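Local coordinates for probable Brix domain-containing ribosomal biogenesis protein (Methanothermobacter thermautotrophicus, PDB 1W94) that probably binds ribosomal RNA and takes part in the biogenesis of the ribosome, at residues M2-S7 against M25-I30; G56-I61 against F76-E81; S95-G100 against L110-S115. All blocks are in the same frame, centred on the assembly; numbering follows the deposited sequence.

Contact 1: M2-S7 against M25-I30; sequences MLLTTS and MGWRYI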
HETATM    1  N   MSE A   2      -0.272  -9.010   6.479  1.00 37.32           N
HETATM    2  CA  MSE A   2      -1.174  -9.067   5.327  1.00 36.77           C
HETATM    3  C   MSE A   2      -0.598  -9.816   4.118  1.00 34.04           C
HETATM    4  O   MSE A   2       0.614  -9.839   3.927  1.00 33.02           O
HETATM    5  CB  MSE A   2      -1.535  -7.652   4.895  1.00 37.07           C
HETATM    6  CG  MSE A   2      -2.996  -7.452   4.563  1.00 38.24           C
HETATM    7 SE   MSE A   2      -3.276  -5.579   4.219  1.00 44.05          SE
HETATM    8  CE  MSE A   2      -3.172  -4.896   5.992  1.00 38.05           C
ATOM      9  N   LEU A   3      -1.471 -10.463   3.339  1.00 31.56           N
ATOM     10  CA  LEU A   3      -1.095 -10.974   2.016  1.00 30.52           C
ATOM     11  C   LEU A   3      -1.492  -9.931   0.954  1.00 29.93           C
ATOM     12  O   LEU A   3      -2.614  -9.423   0.964  1.00 30.25           O
ATOM     13  CB  LEU A   3      -1.756 -12.330   1.715  1.00 30.10           C
ATOM     14  CG  LEU A   3      -1.547 -13.017   0.333  1.00 31.32           C
ATOM     15  CD1 LEU A   3      -1.723 -14.519   0.403  1.00 33.08           C
ATOM     16  CD2 LEU A   3      -2.528 -12.502  -0.678  1.00 33.77           C
ATOM     17  N   LEU A   4      -0.584  -9.641   0.038  1.00 28.20           N
ATOM     18  CA  LEU A   4      -0.889  -8.778  -1.075  1.00 27.87           C
ATOM     19  C   LEU A   4      -0.873  -9.594  -2.370  1.00 27.61           C
ATOM     20  O   LEU A   4      -0.014 -10.455  -2.571  1.00 27.38           O
ATOM     21  CB  LEU A   4       0.155  -7.668  -1.161  1.00 27.55           C
ATOM     22  CG  LEU A   4       0.247  -6.541  -2.199  1.00 30.38           C
ATOM     23  CD1 LEU A   4       0.181  -6.971  -3.620  1.00 34.32           C
ATOM     24  CD2 LEU A   4      -0.746  -5.467  -1.941  1.00 32.98           C
ATOM     25  N   THR A   5      -1.805  -9.249  -3.256  1.00 27.33           N
ATOM     26  CA  THR A   5      -1.885  -9.768  -4.611  1.00 26.62           C
ATOM     27  C   THR A   5      -2.462  -8.667  -5.516  1.00 27.06           C
ATOM     28  O   THR A   5      -2.749  -7.549  -5.060  1.00 25.25           O
ATOM     29  CB  THR A   5      -2.729 -11.072  -4.662  1.00 27.03           C
ATOM     30  OG1 THR A   5      -2.425 -11.806  -5.853  1.00 26.55           O
ATOM     31  CG2 THR A   5      -4.254 -10.784  -4.583  1.00 26.30           C
ATOM     32  N   THR A   6      -2.587  -8.991  -6.799  1.00 27.47           N
ATOM     33  CA  THR A   6      -3.126  -8.087  -7.805  1.00 28.33           C
ATOM     34  C   THR A   6      -4.446  -8.633  -8.352  1.00 28.13           C
ATOM     35  O   THR A   6      -4.845  -9.750  -8.038  1.00 29.15           O
ATOM     36  CB  THR A   6      -2.167  -7.965  -9.029  1.00 28.73           C
ATOM     37  OG1 THR A   6      -2.062  -9.240  -9.701  1.00 28.74           O
ATOM     38  CG2 THR A   6      -0.778  -7.475  -8.609  1.00 29.17           C
ATOM     39  N   SER A   7      -5.113  -7.832  -9.173  1.00 28.30           N
ATOM     40  CA  SER A   7      -6.180  -8.291 -10.032  1.00 29.28           C
ATOM     41  C   SER A   7      -5.620  -9.322 -11.051  1.00 29.10           C
ATOM     42  O   SER A   7      -4.408  -9.413 -11.247  1.00 28.47           O
ATOM     43  CB  SER A   7      -6.775  -7.085 -10.759  1.00 29.63           C
ATOM     44  OG  SER A   7      -5.757  -6.239 -11.286  1.00 30.88           O
HETATM   45  N   MSE A  25       6.404  -3.047   2.821  1.00 25.84           N
HETATM   46  CA  MSE A  25       5.502  -3.355   3.940  1.00 26.17           C
HETATM   47  C   MSE A  25       5.855  -4.613   4.742  1.00 26.52           C
HETATM   48  O   MSE A  25       5.405  -4.753   5.880  1.00 26.73           O
HETATM   49  CB  MSE A  25       4.066  -3.498   3.392  1.00 26.10           C
HETATM   50  CG  MSE A  25       3.472  -2.204   2.822  1.00 28.90           C
HETATM   51 SE   MSE A  25       3.637  -0.606   4.045  1.00 38.94          SE
HETATM   52  CE  MSE A  25       2.737  -1.326   5.731  1.00 32.30           C
ATOM     53  N   GLY A  26       6.641  -5.520   4.161  1.00 26.96           N
ATOM     54  CA  GLY A  26       6.841  -6.875   4.730  1.00 27.55           C
ATOM     55  C   GLY A  26       5.545  -7.702   4.683  1.00 28.01           C
ATOM     56  O   GLY A  26       5.307  -8.537   5.529  1.00 27.78           O
ATOM     57  N   TRP A  27       4.699  -7.441   3.694  1.00 27.68           N
ATOM     58  CA  TRP A  27       3.497  -8.242   3.462  1.00 29.04           C
ATOM     59  C   TRP A  27       3.886  -9.432   2.569  1.00 29.91           C
ATOM     60  O   TRP A  27       4.758  -9.289   1.737  1.00 30.43           O
ATOM     61  CB  TRP A  27       2.441  -7.409   2.757  1.00 28.15           C
ATOM     62  CG  TRP A  27       1.856  -6.286   3.591  1.00 28.45           C
ATOM     63  CD1 TRP A  27       1.865  -6.177   4.962  1.00 29.04           C
ATOM     64  CD2 TRP A  27       1.122  -5.163   3.104  1.00 26.58           C
ATOM     65  NE1 TRP A  27       1.208  -5.029   5.344  1.00 28.93           N
ATOM     66  CE2 TRP A  27       0.741  -4.389   4.226  1.00 26.03           C
ATOM     67  CE3 TRP A  27       0.771  -4.714   1.819  1.00 28.21           C
ATOM     68  CZ2 TRP A  27       0.004  -3.209   4.109  1.00 26.38           C
ATOM     69  CZ3 TRP A  27       0.041  -3.524   1.698  1.00 29.42           C
ATOM     70  CH2 TRP A  27      -0.335  -2.787   2.840  1.00 28.37           C
ATOM     71  N   ARG A  28       3.284 -10.599   2.750  1.00 30.56           N
ATOM     72  CA  ARG A  28       3.560 -11.703   1.817  1.00 31.78           C
ATOM     73  C   ARG A  28       2.922 -11.467   0.434  1.00 31.79           C
ATOM     74  O   ARG A  28       1.730 -11.161   0.342  1.00 32.05           O
ATOM     75  CB  ARG A  28       3.078 -13.023   2.397  1.00 32.09           C
ATOM     76  CG  ARG A  28       2.985 -14.119   1.359  1.00 33.69           C
ATOM     77  CD  ARG A  28       3.043 -15.474   2.020  1.00 38.33           C
ATOM     78  NE  ARG A  28       1.766 -15.880   2.593  1.00 38.49           N
ATOM     79  CZ  ARG A  28       0.946 -16.770   2.033  1.00 41.36           C
ATOM     80  NH1 ARG A  28       1.265 -17.331   0.861  1.00 38.59           N
ATOM     81  NH2 ARG A  28      -0.201 -17.091   2.643  1.00 38.79           N
ATOM     82  N   TYR A  29       3.715 -11.595  -0.636  1.00 31.85           N
ATOM     83  CA  TYR A  29       3.194 -11.411  -2.001  1.00 31.67           C
ATOM     84  C   TYR A  29       2.951 -12.736  -2.715  1.00 31.75           C
ATOM     85  O   TYR A  29       3.820 -13.613  -2.714  1.00 31.87           O
ATOM     86  CB  TYR A  29       4.149 -10.574  -2.844  1.00 32.44           C
ATOM     87  CG  TYR A  29       3.701 -10.394  -4.275  1.00 32.99           C
ATOM     88  CD1 TYR A  29       2.747  -9.420  -4.597  1.00 31.42           C
ATOM     89  CD2 TYR A  29       4.216 -11.193  -5.300  1.00 33.11           C
ATOM     90  CE1 TYR A  29       2.319  -9.229  -5.893  1.00 30.86           C
ATOM     91  CE2 TYR A  29       3.781 -11.019  -6.616  1.00 35.48           C
ATOM     92  CZ  TYR A  29       2.832 -10.014  -6.895  1.00 33.82           C
ATOM     93  OH  TYR A  29       2.383  -9.809  -8.169  1.00 35.88           O
ATOM     94  N   ILE A  30       1.787 -12.879  -3.353  1.00 30.98           N
ATOM     95  CA  ILE A  30       1.540 -14.046  -4.222  1.00 30.59           C
ATOM     96  C   ILE A  30       1.054 -13.630  -5.605  1.00 29.69           C
ATOM     97  O   ILE A  30       0.295 -12.673  -5.735  1.00 28.76           O
ATOM     98  CB  ILE A  30       0.516 -15.037  -3.609  1.00 31.06           C
ATOM     99  CG1 ILE A  30      -0.836 -14.359  -3.389  1.00 32.38           C
ATOM    100  CG2 ILE A  30       1.077 -15.652  -2.301  1.00 32.44           C
ATOM    101  CD1 ILE A  30      -2.022 -15.317  -3.300  1.00 37.46           C
TER
HETATM  102  O   HOH W   1      -0.329 -11.186  -9.493  1.00 29.83           O
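Met2, a selenomethionine here, lies side by side with Trp27, its chain pointing the same way and spread over one face of the indole. CB stands 3.7 Å from the centroid of the five-membered ring, a CH-pi contact only 9° off the ring normal, and SE sits 4.2 Å from the centroid of the six-membered ring, a Met-aromatic contact. Met25 CB covers the opposite face, so the indole is sandwiched. Leu4 slants in from another direction, its CD2 4.1 Å from Trp27 CE3. With Trp27 cut back to an alanine, the two selenomethionines are likely to face each other across a gap, and Leu4 CD2 to lose its aromatic neighbour. Leu4's other methyl, CD1, meets the edge of the Tyr29 ring in its plane, 3.7 Å from CD1 of that ring. Strands 3-6 and 28-29 run parallel, joined by helix 12-25 in a beta-alpha-beta unit. Leu4 takes part in two of the rungs: its N donates to Arg28 O at 2.8 Å, and its O accepts from Ile30 N. Leu3 and Arg28 share the face turned away from Leu4 and Tyr29. There Leu3 CD1 lies 3.7 Å from Arg28 NH2, over one face of the guanidinium, while NH2 hydrogen-bonds to Glu43 O of helix 37-44. Leu3 CD2 packs crosswise on Ile30 CG1 at 3.7 Å. Thr5 swings OG1 to the far side from its backbone N (chi1 -160°), which brings the hydroxyl within 2.9 Å of Ile30 O, 34° out of the carbonyl plane. A water that donates to Thr6 OG1 also makes a weak bond with Tyr29 OH.

Contact 2: G56-I61 against F76-E81; sequences GNPARI and FNPSFE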
ATOM      1  N   GLY A  56      -4.199  -0.827 -17.349  1.00 28.72           N
ATOM      2  CA  GLY A  56      -2.818  -1.294 -17.165  1.00 27.82           C
ATOM      3  C   GLY A  56      -1.981  -0.609 -16.094  1.00 28.02           C
ATOM      4  O   GLY A  56      -0.831  -1.002 -15.867  1.00 27.61           O
ATOM      5  N   ASN A  57      -2.560   0.390 -15.419  1.00 27.19           N
ATOM      6  CA  ASN A  57      -1.932   1.058 -14.274  1.00 26.72           C
ATOM      7  C   ASN A  57      -2.598   0.624 -12.950  1.00 26.72           C
ATOM      8  O   ASN A  57      -3.825   0.511 -12.886  1.00 27.05           O
ATOM      9  CB  ASN A  57      -2.065   2.589 -14.416  1.00 26.10           C
ATOM     10  CG  ASN A  57      -1.377   3.140 -15.668  1.00 27.63           C
ATOM     11  OD1 ASN A  57      -0.313   2.656 -16.074  1.00 28.11           O
ATOM     12  ND2 ASN A  57      -1.980   4.164 -16.280  1.00 27.50           N
ATOM     13  N   PRO A  58      -1.797   0.409 -11.901  1.00 26.69           N
ATOM     14  CA  PRO A  58      -2.402   0.241 -10.584  1.00 27.49           C
ATOM     15  C   PRO A  58      -3.186   1.518 -10.203  1.00 27.62           C
ATOM     16  O   PRO A  58      -2.697   2.647 -10.370  1.00 27.60           O
ATOM     17  CB  PRO A  58      -1.219  -0.019  -9.661  1.00 27.86           C
ATOM     18  CG  PRO A  58       0.042   0.163 -10.495  1.00 27.86           C
ATOM     19  CD  PRO A  58      -0.319   0.410 -11.880  1.00 26.14           C
ATOM     20  N   ALA A  59      -4.416   1.325  -9.745  1.00 27.43           N
ATOM     21  CA  ALA A  59      -5.370   2.410  -9.568  1.00 27.33           C
ATOM     22  C   ALA A  59      -6.103   2.316  -8.225  1.00 27.86           C
ATOM     23  O   ALA A  59      -6.633   3.313  -7.716  1.00 27.64           O
ATOM     24  CB  ALA A  59      -6.380   2.389 -10.713  1.00 27.41           C
ATOM     25  N   ARG A  60      -6.177   1.110  -7.675  1.00 27.70           N
ATOM     26  CA  ARG A  60      -6.927   0.891  -6.428  1.00 27.62           C
ATOM     27  C   ARG A  60      -6.279  -0.224  -5.603  1.00 27.56           C
ATOM     28  O   ARG A  60      -5.804  -1.224  -6.161  1.00 27.30           O
ATOM     29  CB  ARG A  60      -8.385   0.526  -6.738  1.00 26.43           C
ATOM     30  CG  ARG A  60      -9.236   0.231  -5.529  1.00 25.93           C
ATOM     31  CD  ARG A  60     -10.600  -0.391  -5.958  1.00 29.14           C
ATOM     32  NE  ARG A  60     -11.460   0.554  -6.670  1.00 33.30           N
ATOM     33  CZ  ARG A  60     -12.727   0.843  -6.341  1.00 38.07           C
ATOM     34  NH1 ARG A  60     -13.323   0.262  -5.287  1.00 34.34           N
ATOM     35  NH2 ARG A  60     -13.403   1.729  -7.077  1.00 38.46           N
ATOM     36  N   ILE A  61      -6.216  -0.003  -4.295  1.00 25.84           N
ATOM     37  CA  ILE A  61      -5.925  -1.077  -3.349  1.00 27.33           C
ATOM     38  C   ILE A  61      -7.145  -1.328  -2.488  1.00 25.90           C
ATOM     39  O   ILE A  61      -7.628  -0.431  -1.810  1.00 26.31           O
ATOM     40  CB  ILE A  61      -4.727  -0.795  -2.437  1.00 27.07           C
ATOM     41  CG1 ILE A  61      -3.534  -0.330  -3.274  1.00 29.19           C
ATOM     42  CG2 ILE A  61      -4.340  -2.085  -1.614  1.00 24.87           C
ATOM     43  CD1 ILE A  61      -2.250  -0.048  -2.427  1.00 31.17           C
ATOM     44  N   PHE A  76      -5.626   5.580  -6.125  1.00 27.71           N
ATOM     45  CA  PHE A  76      -4.305   6.206  -6.194  1.00 28.58           C
ATOM     46  C   PHE A  76      -3.613   6.056  -7.550  1.00 29.18           C
ATOM     47  O   PHE A  76      -4.021   5.264  -8.378  1.00 29.60           O
ATOM     48  CB  PHE A  76      -3.379   5.626  -5.108  1.00 28.41           C
ATOM     49  CG  PHE A  76      -2.837   4.263  -5.445  1.00 28.40           C
ATOM     50  CD1 PHE A  76      -1.496   4.086  -5.748  1.00 28.22           C
ATOM     51  CD2 PHE A  76      -3.695   3.148  -5.491  1.00 27.94           C
ATOM     52  CE1 PHE A  76      -1.014   2.816  -6.103  1.00 28.37           C
ATOM     53  CE2 PHE A  76      -3.240   1.898  -5.835  1.00 29.40           C
ATOM     54  CZ  PHE A  76      -1.883   1.717  -6.146  1.00 28.07           C
ATOM     55  N   ASN A  77      -2.551   6.835  -7.754  1.00 29.96           N
ATOM     56  CA  ASN A  77      -1.579   6.587  -8.807  1.00 30.28           C
ATOM     57  C   ASN A  77      -0.228   6.372  -8.122  1.00 29.84           C
ATOM     58  O   ASN A  77       0.106   7.103  -7.179  1.00 29.76           O
ATOM     59  CB  ASN A  77      -1.436   7.801  -9.724  1.00 31.44           C
ATOM     60  CG  ASN A  77      -2.706   8.163 -10.410  1.00 34.18           C
ATOM     61  OD1 ASN A  77      -3.425   7.293 -10.901  1.00 41.01           O
ATOM     62  ND2 ASN A  77      -2.993   9.455 -10.485  1.00 36.61           N
ATOM     63  N   PRO A  78       0.544   5.369  -8.560  1.00 29.10           N
ATOM     64  CA  PRO A  78       1.871   5.247  -7.946  1.00 28.73           C
ATOM     65  C   PRO A  78       2.874   6.216  -8.569  1.00 28.70           C
ATOM     66  O   PRO A  78       2.671   6.701  -9.685  1.00 27.97           O
ATOM     67  CB  PRO A  78       2.267   3.803  -8.255  1.00 28.98           C
ATOM     68  CG  PRO A  78       1.565   3.496  -9.544  1.00 29.88           C
ATOM     69  CD  PRO A  78       0.271   4.293  -9.544  1.00 28.68           C
ATOM     70  N   SER A  79       3.904   6.539  -7.799  1.00 28.05           N
ATOM     71  CA  SER A  79       5.043   7.304  -8.275  1.00 28.69           C
ATOM     72  C   SER A  79       6.264   6.659  -7.630  1.00 28.96           C
ATOM     73  O   SER A  79       6.447   6.728  -6.415  1.00 27.69           O
ATOM     74  CB  SER A  79       4.939   8.747  -7.812  1.00 29.57           C
ATOM     75  OG  SER A  79       6.131   9.446  -8.118  1.00 30.50           O
ATOM     76  N   PHE A  80       7.071   5.995  -8.440  1.00 29.67           N
ATOM     77  CA  PHE A  80       8.269   5.351  -7.933  1.00 29.74           C
ATOM     78  C   PHE A  80       9.416   5.400  -8.936  1.00 30.45           C
ATOM     79  O   PHE A  80       9.211   5.286 -10.144  1.00 29.76           O
ATOM     80  CB  PHE A  80       7.962   3.929  -7.413  1.00 29.32           C
ATOM     81  CG  PHE A  80       7.427   2.963  -8.456  1.00 28.11           C
ATOM     82  CD1 PHE A  80       8.238   1.968  -8.968  1.00 32.12           C
ATOM     83  CD2 PHE A  80       6.123   3.028  -8.893  1.00 28.64           C
ATOM     84  CE1 PHE A  80       7.748   1.057  -9.908  1.00 32.13           C
ATOM     85  CE2 PHE A  80       5.624   2.135  -9.827  1.00 27.65           C
ATOM     86  CZ  PHE A  80       6.429   1.147 -10.332  1.00 31.07           C
ATOM     87  N   GLU A  81      10.621   5.624  -8.418  1.00 31.34           N
ATOM     88  CA  GLU A  81      11.846   5.607  -9.222  1.00 32.11           C
ATOM     89  C   GLU A  81      12.347   4.183  -9.467  1.00 31.92           C
ATOM     90  O   GLU A  81      11.853   3.224  -8.875  1.00 31.80           O
ATOM     91  CB  GLU A  81      12.949   6.405  -8.529  1.00 31.90           C
ATOM     92  CG  GLU A  81      12.517   7.756  -7.964  1.00 34.48           C
TER
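Phe76 turns its ring back over the chain of Pro58 to Ile61, its CG set between the backbone N and the carbonyl carbon (chi1 77°). From CB the side chain runs past CG to the CD2 side of the ring, where CD2 lies 3.7 Å from Ala59 O. One atom further on, CE2 touches Ile61 CG1 at 3.4 Å, a close apolar contact, and also approaches the backbone N of Arg60. At the tip, CZ meets Pro58 CB at 4.0 Å and remains near Ile61 CG1. Pro58 O lies over one face of the ring, while Arg60 C sits at its edge, in plane. Phe17 of helix 12-25 and Ile149 of strand 145-154 add to the surroundings of this buried phenylalanine. Strands 57-64 and 70-80 form a beta hairpin, and their short segments here diverge, with 128° between directions instead of a full antiparallel 180°. Phe76 N donates to Ala59 O at 2.9 Å; the bond is straight at the hydrogen (166°), but the donor stands above the carbonyl plane, off the lone pairs. Ala59 CA returns a CA-H...O contact to Phe76 O at 3.4 Å. On its other flank strand 57-64 carries a classic beta bulge, in which Ala59 and Arg60 both face Ser52 of strand 48-54. Beyond Phe76 the two strands meet through prolines, which have no backbone N-H to give: Pro58 CG and Pro78 CG touch at 3.8 Å, the two side chains crossing at about a right angle, and Pro78 CD rests 3.5 Å from Pro58 O.

Contact 3: S95-G100 against L110-S115; sequences SSCPPG and LEVDES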
ATOM      1  N   SER A  95       4.685   9.089  10.528  1.00 28.05           N
ATOM      2  CA  SER A  95       5.064  10.159  11.425  1.00 29.50           C
ATOM      3  C   SER A  95       3.846  10.858  12.051  1.00 29.61           C
ATOM      4  O   SER A  95       3.926  11.319  13.187  1.00 29.58           O
ATOM      5  CB  SER A  95       6.047  11.142  10.760  1.00 29.48           C
ATOM      6  OG  SER A  95       5.632  11.536   9.462  1.00 31.39           O
ATOM      7  N   SER A  96       2.721  10.862  11.337  1.00 29.54           N
ATOM      8  CA  SER A  96       1.488  11.527  11.758  1.00 30.87           C
ATOM      9  C   SER A  96       0.419  11.239  10.718  1.00 31.62           C
ATOM     10  O   SER A  96       0.732  11.188   9.524  1.00 31.82           O
ATOM     11  CB  SER A  96       1.691  13.055  11.851  1.00 30.39           C
ATOM     12  OG  SER A  96       0.485  13.734  12.191  1.00 31.52           O
ATOM     13  N   CYS A  97      -0.830  11.057  11.159  1.00 32.16           N
ATOM     14  CA  CYS A  97      -1.982  11.057  10.250  1.00 32.81           C
ATOM     15  C   CYS A  97      -2.848  12.273  10.554  1.00 32.85           C
ATOM     16  O   CYS A  97      -3.728  12.210  11.409  1.00 33.57           O
ATOM     17  CB  CYS A  97      -2.806   9.747  10.302  1.00 33.09           C
ATOM     18  SG  CYS A  97      -1.812   8.236  10.570  1.00 38.62           S
ATOM     19  N   PRO A  98      -2.607  13.393   9.846  1.00 32.91           N
ATOM     20  CA  PRO A  98      -3.389  14.614  10.092  1.00 32.82           C
ATOM     21  C   PRO A  98      -4.908  14.379   9.921  1.00 32.21           C
ATOM     22  O   PRO A  98      -5.317  13.406   9.263  1.00 32.40           O
ATOM     23  CB  PRO A  98      -2.826  15.603   9.063  1.00 32.92           C
ATOM     24  CG  PRO A  98      -2.148  14.740   8.027  1.00 33.89           C
ATOM     25  CD  PRO A  98      -1.620  13.574   8.764  1.00 32.64           C
ATOM     26  N   PRO A  99      -5.748  15.222  10.546  1.00 31.57           N
ATOM     27  CA  PRO A  99      -7.194  14.996  10.482  1.00 31.22           C
ATOM     28  C   PRO A  99      -7.712  14.843   9.053  1.00 30.56           C
ATOM     29  O   PRO A  99      -7.315  15.579   8.163  1.00 29.97           O
ATOM     30  CB  PRO A  99      -7.771  16.249  11.162  1.00 31.24           C
ATOM     31  CG  PRO A  99      -6.712  16.653  12.112  1.00 31.50           C
ATOM     32  CD  PRO A  99      -5.432  16.411  11.359  1.00 32.46           C
ATOM     33  N   GLY A 100      -8.538  13.831   8.843  1.00 30.53           N
ATOM     34  CA  GLY A 100      -8.972  13.467   7.520  1.00 30.29           C
ATOM     35  C   GLY A 100      -8.185  12.357   6.862  1.00 30.55           C
ATOM     36  O   GLY A 100      -8.619  11.846   5.857  1.00 31.25           O
ATOM     37  N   LEU A 110      -0.765   1.097   9.738  1.00 27.64           N
ATOM     38  CA  LEU A 110       0.413   1.877  10.131  1.00 28.05           C
ATOM     39  C   LEU A 110       0.321   2.292  11.597  1.00 27.94           C
ATOM     40  O   LEU A 110      -0.761   2.525  12.085  1.00 28.77           O
ATOM     41  CB  LEU A 110       0.554   3.102   9.232  1.00 25.91           C
ATOM     42  CG  LEU A 110       0.552   2.753   7.754  1.00 26.54           C
ATOM     43  CD1 LEU A 110       0.692   4.035   6.977  1.00 29.38           C
ATOM     44  CD2 LEU A 110       1.721   1.791   7.418  1.00 23.41           C
ATOM     45  N   GLU A 111       1.439   2.367  12.310  1.00 29.04           N
ATOM     46  CA  GLU A 111       1.409   2.909  13.676  1.00 30.64           C
ATOM     47  C   GLU A 111       2.142   4.224  13.701  1.00 30.59           C
ATOM     48  O   GLU A 111       3.202   4.371  13.080  1.00 29.90           O
ATOM     49  CB  GLU A 111       2.015   1.950  14.702  1.00 30.79           C
ATOM     50  CG  GLU A 111       3.201   1.111  14.175  1.00 33.71           C
ATOM     51  N   VAL A 112       1.579   5.186  14.423  1.00 31.13           N
ATOM     52  CA  VAL A 112       2.222   6.476  14.584  1.00 31.66           C
ATOM     53  C   VAL A 112       3.473   6.314  15.450  1.00 32.96           C
ATOM     54  O   VAL A 112       3.434   5.677  16.501  1.00 32.49           O
ATOM     55  CB  VAL A 112       1.255   7.518  15.163  1.00 31.98           C
ATOM     56  CG1 VAL A 112       1.921   8.866  15.259  1.00 32.12           C
ATOM     57  CG2 VAL A 112       0.015   7.610  14.284  1.00 31.66           C
ATOM     58  N   ASP A 113       4.583   6.883  14.982  1.00 34.24           N
ATOM     59  CA  ASP A 113       5.854   6.841  15.693  1.00 36.19           C
ATOM     60  C   ASP A 113       6.517   8.189  15.547  1.00 36.92           C
ATOM     61  O   ASP A 113       6.945   8.561  14.456  1.00 37.32           O
ATOM     62  CB  ASP A 113       6.762   5.746  15.131  1.00 36.96           C
ATOM     63  CG  ASP A 113       8.110   5.648  15.860  1.00 39.83           C
ATOM     64  OD1 ASP A 113       8.474   6.553  16.651  1.00 43.07           O
ATOM     65  OD2 ASP A 113       8.816   4.637  15.646  1.00 43.89           O
ATOM     66  N   GLU A 114       6.586   8.924  16.654  1.00 37.65           N
ATOM     67  CA  GLU A 114       7.145  10.267  16.641  1.00 39.26           C
ATOM     68  C   GLU A 114       8.613  10.279  17.031  1.00 39.32           C
ATOM     69  O   GLU A 114       9.233  11.339  17.064  1.00 39.94           O
ATOM     70  CB  GLU A 114       6.357  11.189  17.581  1.00 39.61           C
ATOM     71  CG  GLU A 114       5.078  11.759  16.973  1.00 40.62           C
ATOM     72  CD  GLU A 114       4.337  12.660  17.956  1.00 40.56           C
ATOM     73  OE1 GLU A 114       3.247  12.250  18.422  1.00 42.63           O
ATOM     74  OE2 GLU A 114       4.844  13.766  18.261  1.00 39.17           O
ATOM     75  N   SER A 115       9.170   9.112  17.335  1.00 39.40           N
ATOM     76  CA  SER A 115      10.565   9.044  17.732  1.00 40.01           C
ATOM     77  C   SER A 115      11.534   9.120  16.545  1.00 40.16           C
ATOM     78  O   SER A 115      12.634   9.658  16.693  1.00 40.51           O
ATOM     79  CB  SER A 115      10.848   7.822  18.611  1.00 39.83           C
ATOM     80  OG  SER A 115      10.415   6.634  17.985  1.00 41.75           O
TER
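Asp113, whose backbone O lies against Ser95 CA at 3.9 Å, has a partner for each carboxylate oxygen. OD1 accepts the backbone N of Ser115 at 2.7 Å, the donor lying nearly along the C-O axis, which makes an Asx turn. Ser115 OG also points at OD1, though at a spacing too short to be trusted in detail. OD2 forms a salt bridge with Arg93 NE, and together these partners probably fix the rotation of the carboxylate and offset its charge. The link ties the turn after strand 111-112 to the neighbouring strand 93-94. These two strands are parallel neighbours with helix 102-108 between them in sequence, a beta-alpha-beta crossover, and strand 111-112 is an outermost strand of the chain's sheet. Residues 95-100 form the loop that leaves strand 93-94 for that helix, and no hydrogen bond joins this loop to residues 110-115. The seam between them runs along the protein surface, with Val112 and Glu114 both exposed. Val112 meets the loop with both of its methyls. CG1, placed opposite the backbone N (chi1 -177°), reaches Ser95 O at 3.8 Å and comes more loosely to Ser96 CA. CG2 turns to Cys97 and lies 4.2 Å from its SG. That sulfur is bonded to Cys105 SG in a disulfide, which clamps the loop to helix 102-108 right beside the valine. Glu114 approaches Ser95 O as well, but through the aliphatic part of its chain, CG being 4.0 Å away.

In the fold
All three contacts reach one mixed sheet and follow one another along the chain. Contact 1 includes an outermost strand, 28-29, and contact 3 the other, 111-112; their centres are 23 Å apart, on opposite sides of the chain's centre. They nevertheless touch, since Met25 CE packs on Leu110 CD2 at 3.7 Å. Contact 2 lies in the hairpin nearer the middle of the strand order, its centre 15 Å from that of contact 1 and 23 Å from that of contact 3, without touching either. Helix 12-25 bridges contacts 1 and 2, touching Leu4 and Tyr29 in one and Pro58 and Pro78 in the other.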